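Local coordinates for protein RE68036p (Drosophila melanogaster, PDB 1SQH) that is of unproven function but probably transfers acyl groups, possibly to glycine, and has an acetyltransferase-like sequence, at residues L21-L24 with Y25-F29; Q203-V206 with R207-S211. All coordinates share one frame; numbering follows the deposited sequence.

Contact 1: L21-L24 with Y25-F29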
loop_
_atom_site.group_PDB
_atom_site.type_symbol
_atom_site.label_atom_id
_atom_site.label_comp_id
_atom_site.label_asym_id
_atom_site.label_seq_id
_atom_site.Cartn_x
_atom_site.Cartn_y
_atom_site.Cartn_z
ATOM N N LEU A 21 7.915 15.083 8.110
ATOM C CA LEU A 21 6.754 14.296 8.507
ATOM C C LEU A 21 7.179 12.837 8.687
ATOM O O LEU A 21 6.744 12.159 9.621
ATOM C CB LEU A 21 5.675 14.388 7.437
ATOM C CG LEU A 21 4.337 13.726 7.760
ATOM C CD1 LEU A 21 3.711 14.358 9.017
ATOM C CD2 LEU A 21 3.423 13.877 6.549
ATOM N N LEU A 22 8.026 12.370 7.772
ATOM C CA LEU A 22 8.540 11.007 7.795
ATOM C C LEU A 22 9.340 10.716 9.073
ATOM O O LEU A 22 9.140 9.675 9.702
ATOM C CB LEU A 22 9.424 10.768 6.566
ATOM C CG LEU A 22 10.281 9.494 6.508
ATOM C CD1 LEU A 22 9.405 8.251 6.527
ATOM C CD2 LEU A 22 11.110 9.510 5.229
ATOM N N ASP A 23 10.241 11.619 9.461
ATOM C CA ASP A 23 11.031 11.376 10.670
ATOM C C ASP A 23 10.207 11.542 11.943
ATOM O O ASP A 23 10.510 10.937 12.972
ATOM C CB ASP A 23 12.245 12.294 10.739
ATOM C CG ASP A 23 13.166 11.930 11.888
ATOM O OD1 ASP A 23 13.760 10.831 11.846
ATOM O OD2 ASP A 23 13.283 12.727 12.845
ATOM N N LEU A 24 9.171 12.373 11.880
ATOM C CA LEU A 24 8.314 12.563 13.039
ATOM C C LEU A 24 7.652 11.243 13.368
ATOM O O LEU A 24 7.592 10.838 14.529
ATOM C CB LEU A 24 7.219 13.576 12.759
ATOM C CG LEU A 24 7.517 15.048 12.940
ATOM C CD1 LEU A 24 6.213 15.805 12.700
ATOM C CD2 LEU A 24 8.053 15.315 14.342
ATOM N N TYR A 25 7.133 10.579 12.343
ATOM C CA TYR A 25 6.495 9.302 12.578
ATOM C C TYR A 25 7.553 8.290 12.975
ATOM O O TYR A 25 7.321 7.457 13.855
ATOM C CB TYR A 25 5.711 8.836 11.346
ATOM C CG TYR A 25 4.313 9.422 11.284
ATOM C CD1 TYR A 25 4.099 10.748 10.898
ATOM C CD2 TYR A 25 3.211 8.673 11.685
ATOM C CE1 TYR A 25 2.813 11.313 10.922
ATOM C CE2 TYR A 25 1.931 9.224 11.712
ATOM C CZ TYR A 25 1.734 10.541 11.335
ATOM O OH TYR A 25 0.461 11.086 11.398
ATOM N N LYS A 26 8.730 8.373 12.360
ATOM C CA LYS A 26 9.805 7.445 12.710
ATOM C C LYS A 26 10.116 7.540 14.206
ATOM O O LYS A 26 10.193 6.526 14.902
ATOM C CB LYS A 26 11.068 7.747 11.896
ATOM C CG LYS A 26 12.155 6.674 12.017
ATOM C CD LYS A 26 13.211 6.824 10.921
ATOM C CE LYS A 26 14.302 5.769 11.047
ATOM N NZ LYS A 26 15.291 5.834 9.933
ATOM N N VAL A 27 10.270 8.761 14.705
ATOM C CA VAL A 27 10.569 8.963 16.122
ATOM C C VAL A 27 9.379 8.570 17.005
ATOM O O VAL A 27 9.514 7.784 17.946
ATOM C CB VAL A 27 10.927 10.450 16.414
ATOM C CG1 VAL A 27 11.195 10.644 17.909
ATOM C CG2 VAL A 27 12.134 10.872 15.589
ATOM N N LYS A 28 8.210 9.122 16.692
ATOM C CA LYS A 28 6.993 8.863 17.462
ATOM C C LYS A 28 6.531 7.409 17.589
ATOM O O LYS A 28 6.178 6.960 18.687
ATOM C CB LYS A 28 5.841 9.677 16.883
ATOM C CG LYS A 28 4.524 9.487 17.611
ATOM C CD LYS A 28 4.537 10.243 18.928
ATOM C CE LYS A 28 3.168 10.254 19.572
ATOM N NZ LYS A 28 3.172 11.077 20.821
ATOM N N PHE A 29 6.519 6.666 16.485
ATOM C CA PHE A 29 6.029 5.293 16.534
ATOM C C PHE A 29 7.008 4.183 16.232
ATOM O O PHE A 29 6.706 3.017 16.493
ATOM C CB PHE A 29 4.842 5.130 15.592
ATOM C CG PHE A 29 3.662 5.978 15.954
ATOM C CD1 PHE A 29 2.992 5.783 17.158
ATOM C CD2 PHE A 29 3.195 6.956 15.071
ATOM C CE1 PHE A 29 1.863 6.547 17.479
ATOM C CE2 PHE A 29 2.068 7.722 15.383
ATOM C CZ PHE A 29 1.401 7.518 16.589
#

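Contact 2: Q203-V206 with R207-S211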
loop_
_atom_site.group_PDB
_atom_site.type_symbol
_atom_site.label_atom_id
_atom_site.label_comp_id
_atom_site.label_asym_id
_atom_site.label_seq_id
_atom_site.Cartn_x
_atom_site.Cartn_y
_atom_site.Cartn_z
ATOM N N GLN A 203 2.378 -1.882 -14.266
ATOM C CA GLN A 203 3.541 -1.728 -15.136
ATOM C C GLN A 203 4.604 -0.832 -14.485
ATOM O O GLN A 203 5.813 -1.045 -14.663
ATOM C CB GLN A 203 3.106 -1.175 -16.502
ATOM C CG GLN A 203 2.834 -2.272 -17.530
ATOM C CD GLN A 203 2.023 -1.798 -18.725
ATOM O OE1 GLN A 203 2.107 -0.637 -19.126
ATOM N NE2 GLN A 203 1.241 -2.704 -19.311
ATOM N N ALA A 204 4.153 0.162 -13.721
ATOM C CA ALA A 204 5.083 1.052 -13.029
ATOM C C ALA A 204 5.788 0.267 -11.910
ATOM O O ALA A 204 7.005 0.408 -11.702
ATOM C CB ALA A 204 4.333 2.252 -12.443
ATOM N N LEU A 205 5.018 -0.564 -11.204
ATOM C CA LEU A 205 5.546 -1.386 -10.118
ATOM C C LEU A 205 6.578 -2.425 -10.566
ATOM O O LEU A 205 7.555 -2.685 -9.861
ATOM C CB LEU A 205 4.401 -2.092 -9.384
ATOM C CG LEU A 205 3.611 -1.251 -8.378
ATOM C CD1 LEU A 205 2.417 -2.036 -7.841
ATOM C CD2 LEU A 205 4.539 -0.851 -7.241
ATOM N N VAL A 206 6.367 -3.040 -11.725
ATOM C CA VAL A 206 7.333 -4.027 -12.181
ATOM C C VAL A 206 8.611 -3.287 -12.541
ATOM O O VAL A 206 9.699 -3.846 -12.486
ATOM C CB VAL A 206 6.822 -4.819 -13.413
ATOM C CG1 VAL A 206 6.457 -3.869 -14.523
ATOM C CG2 VAL A 206 7.899 -5.793 -13.893
ATOM N N ARG A 207 8.475 -2.010 -12.873
ATOM C CA ARG A 207 9.635 -1.216 -13.250
ATOM C C ARG A 207 10.453 -0.668 -12.081
ATOM O O ARG A 207 11.682 -0.823 -12.048
ATOM C CB ARG A 207 9.214 -0.047 -14.150
ATOM C CG ARG A 207 10.388 0.809 -14.601
ATOM C CD ARG A 207 9.970 1.967 -15.485
ATOM N NE ARG A 207 11.132 2.779 -15.841
ATOM C CZ ARG A 207 11.075 3.930 -16.505
ATOM N NH1 ARG A 207 9.904 4.419 -16.892
ATOM N NH2 ARG A 207 12.192 4.587 -16.786
ATOM N N PHE A 208 9.772 -0.038 -11.125
ATOM C CA PHE A 208 10.440 0.573 -9.977
ATOM C C PHE A 208 10.434 -0.173 -8.650
ATOM O O PHE A 208 11.158 0.206 -7.719
ATOM C CB PHE A 208 9.882 1.974 -9.787
ATOM C CG PHE A 208 10.297 2.915 -10.865
ATOM C CD1 PHE A 208 11.615 3.361 -10.935
ATOM C CD2 PHE A 208 9.401 3.311 -11.850
ATOM C CE1 PHE A 208 12.033 4.192 -11.973
ATOM C CE2 PHE A 208 9.813 4.140 -12.893
ATOM C CZ PHE A 208 11.130 4.577 -12.951
ATOM N N ASN A 209 9.630 -1.226 -8.553
ATOM C CA ASN A 209 9.559 -2.012 -7.323
ATOM C C ASN A 209 10.093 -3.417 -7.576
ATOM O O ASN A 209 10.285 -3.821 -8.730
ATOM C CB ASN A 209 8.100 -2.091 -6.840
ATOM C CG ASN A 209 7.866 -1.326 -5.537
ATOM O OD1 ASN A 209 8.631 -0.424 -5.182
ATOM N ND2 ASN A 209 6.800 -1.681 -4.828
ATOM N N LYS A 210 10.347 -4.166 -6.507
ATOM C CA LYS A 210 10.804 -5.544 -6.680
ATOM C C LYS A 210 9.567 -6.411 -6.934
ATOM O O LYS A 210 8.456 -6.061 -6.525
ATOM C CB LYS A 210 11.543 -6.050 -5.432
ATOM C CG LYS A 210 12.890 -5.380 -5.188
ATOM C CD LYS A 210 13.585 -5.978 -3.969
ATOM C CE LYS A 210 14.823 -5.178 -3.552
ATOM N NZ LYS A 210 15.995 -5.367 -4.447
ATOM N N SER A 211 9.765 -7.525 -7.634
ATOM C CA SER A 211 8.684 -8.454 -7.939
ATOM C C SER A 211 9.271 -9.846 -8.171
ATOM O O SER A 211 10.479 -9.992 -8.368
ATOM C CB SER A 211 7.927 -7.998 -9.184
ATOM O OG SER A 211 8.773 -8.025 -10.316
HETATM O O HOH W 1 9.874 -5.500 -10.521
#

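Contact 1: L21-L24 with Y25-F29
Asp23 O is gripped by the backbone of Val27, whose N donates to it over 2.8 Å with a nearly straight N-H...O angle of 164°. The same carbonyl oxygen is also crowded by carbon: Val27 CG2 lies 3.1 Å from Asp23 O, and Lys26 CB comes against it too. That valine methyl is the one anti to the carbonyl carbon, which turns it back along the helix until it also meets the carboxylate, Asp23 OD2 to Val27 CG2 being 3.5 Å. Lys26 runs out extended on the same exposed flank, and its NZ stays 5.6 Å from Asp23 OD1, too far for an ion pair, although the opposite charges probably still attract weakly.

The Val27-Asp23 bond is one of four successive i to i+4 bonds in the last turns of the alpha-helix 15-29, in the N-terminal half of an acetyltransferase-like chain. Tyr25 N reaches Leu21 O, Lys26 N reaches Leu22 O, and Lys28 N closes on Leu24 O at 2.8 Å.

Around the helix from the charged flank the chemistry changes. Leu21 and Tyr25 lie side by side and point the same way, with Leu21 CD1 against Tyr25 CE1 at 3.7 Å. The phenol ring presents its edge to the backbone as well, Leu21 O sitting close to the ring plane 3.3 Å from Tyr25 CD1. With CG beside its own N (chi1 -85°), Tyr25 leans back toward the preceding turn, and its hydroxyl hydrogen-bonds to Gly80 O beyond the helix. Trp98 meets that ring edge-to-face and also takes Lys28 in a cation-pi contact, while Leu21 and Leu22 pack on Leu39 of helix 34-51.

Contact 2: Q203-V206 with R207-S211
Leu205 and Asn209 lie side by side on the buried flank of the helix end, and Leu205 CD2 presses against the nitrogen end of the amide, 3.4 Å from Asn209 ND2. Asn209 CB meanwhile sits close to Leu205 O, the carbonyl that receives Asn209 N at 2.9 Å. Helix 199-208 ends here: Asn209 is the first residue to leave helical backbone angles, and its bond to Leu205 O is correspondingly bent, 142° at the hydrogen, whereas the one before it, Phe208 N to Ala204 O, is nearly straight at 165°. The chain then runs into strand 211-216. The amide itself is held from outside: Trp45 NE1 donates to Asn209 OD1, and Asn209 ND2 donates to Asn229 O.

The other flank is the solvent side. Arg207 extends fully into it, one face of its guanidinium set against Phe208 CZ, which is 3.4 Å above the plane and offset toward the rim. Its backbone N makes a weak bond to Ala204 O across the turn. Phe208 itself is partly exposed, its ring resting on Gln48 and Leu49 of helix 34-51.

Beneath the turn a single water ties helix to strand. It gives one hydrogen to Val206 O at 2.6 Å and the other to Asn209 O at 2.5 Å, and it accepts from Ser211 OG at 2.8 Å. With both hydrogens committed and the serine proton pointed at it, the water's orientation should be well defined, which leaves Ser211 OG to act as acceptor for Leu179 N.

Most touching residues of contact 2 are buried and most of contact 1 are not; their centres lie about 13 and 18 Å from that of the chain and about 27 Å from each other, nearest atoms about 15 Å apart. Helix 34-51 links them: residues 21-29 lean on its first half through Leu39, Tyr36 and His35, residues 203-211 on its second through Trp45, Gln48 and Leu49. Contact 1 lies wholly within its helix, with an aromatic and leucine flank inward and charges outward. Contact 2 breaks its helix and turns into the four-stranded sheet; a water takes up Val206 O and Asn209 O, while the Asn209 amide and Ser211 hydroxyl also bond to neighbouring parts of the chain.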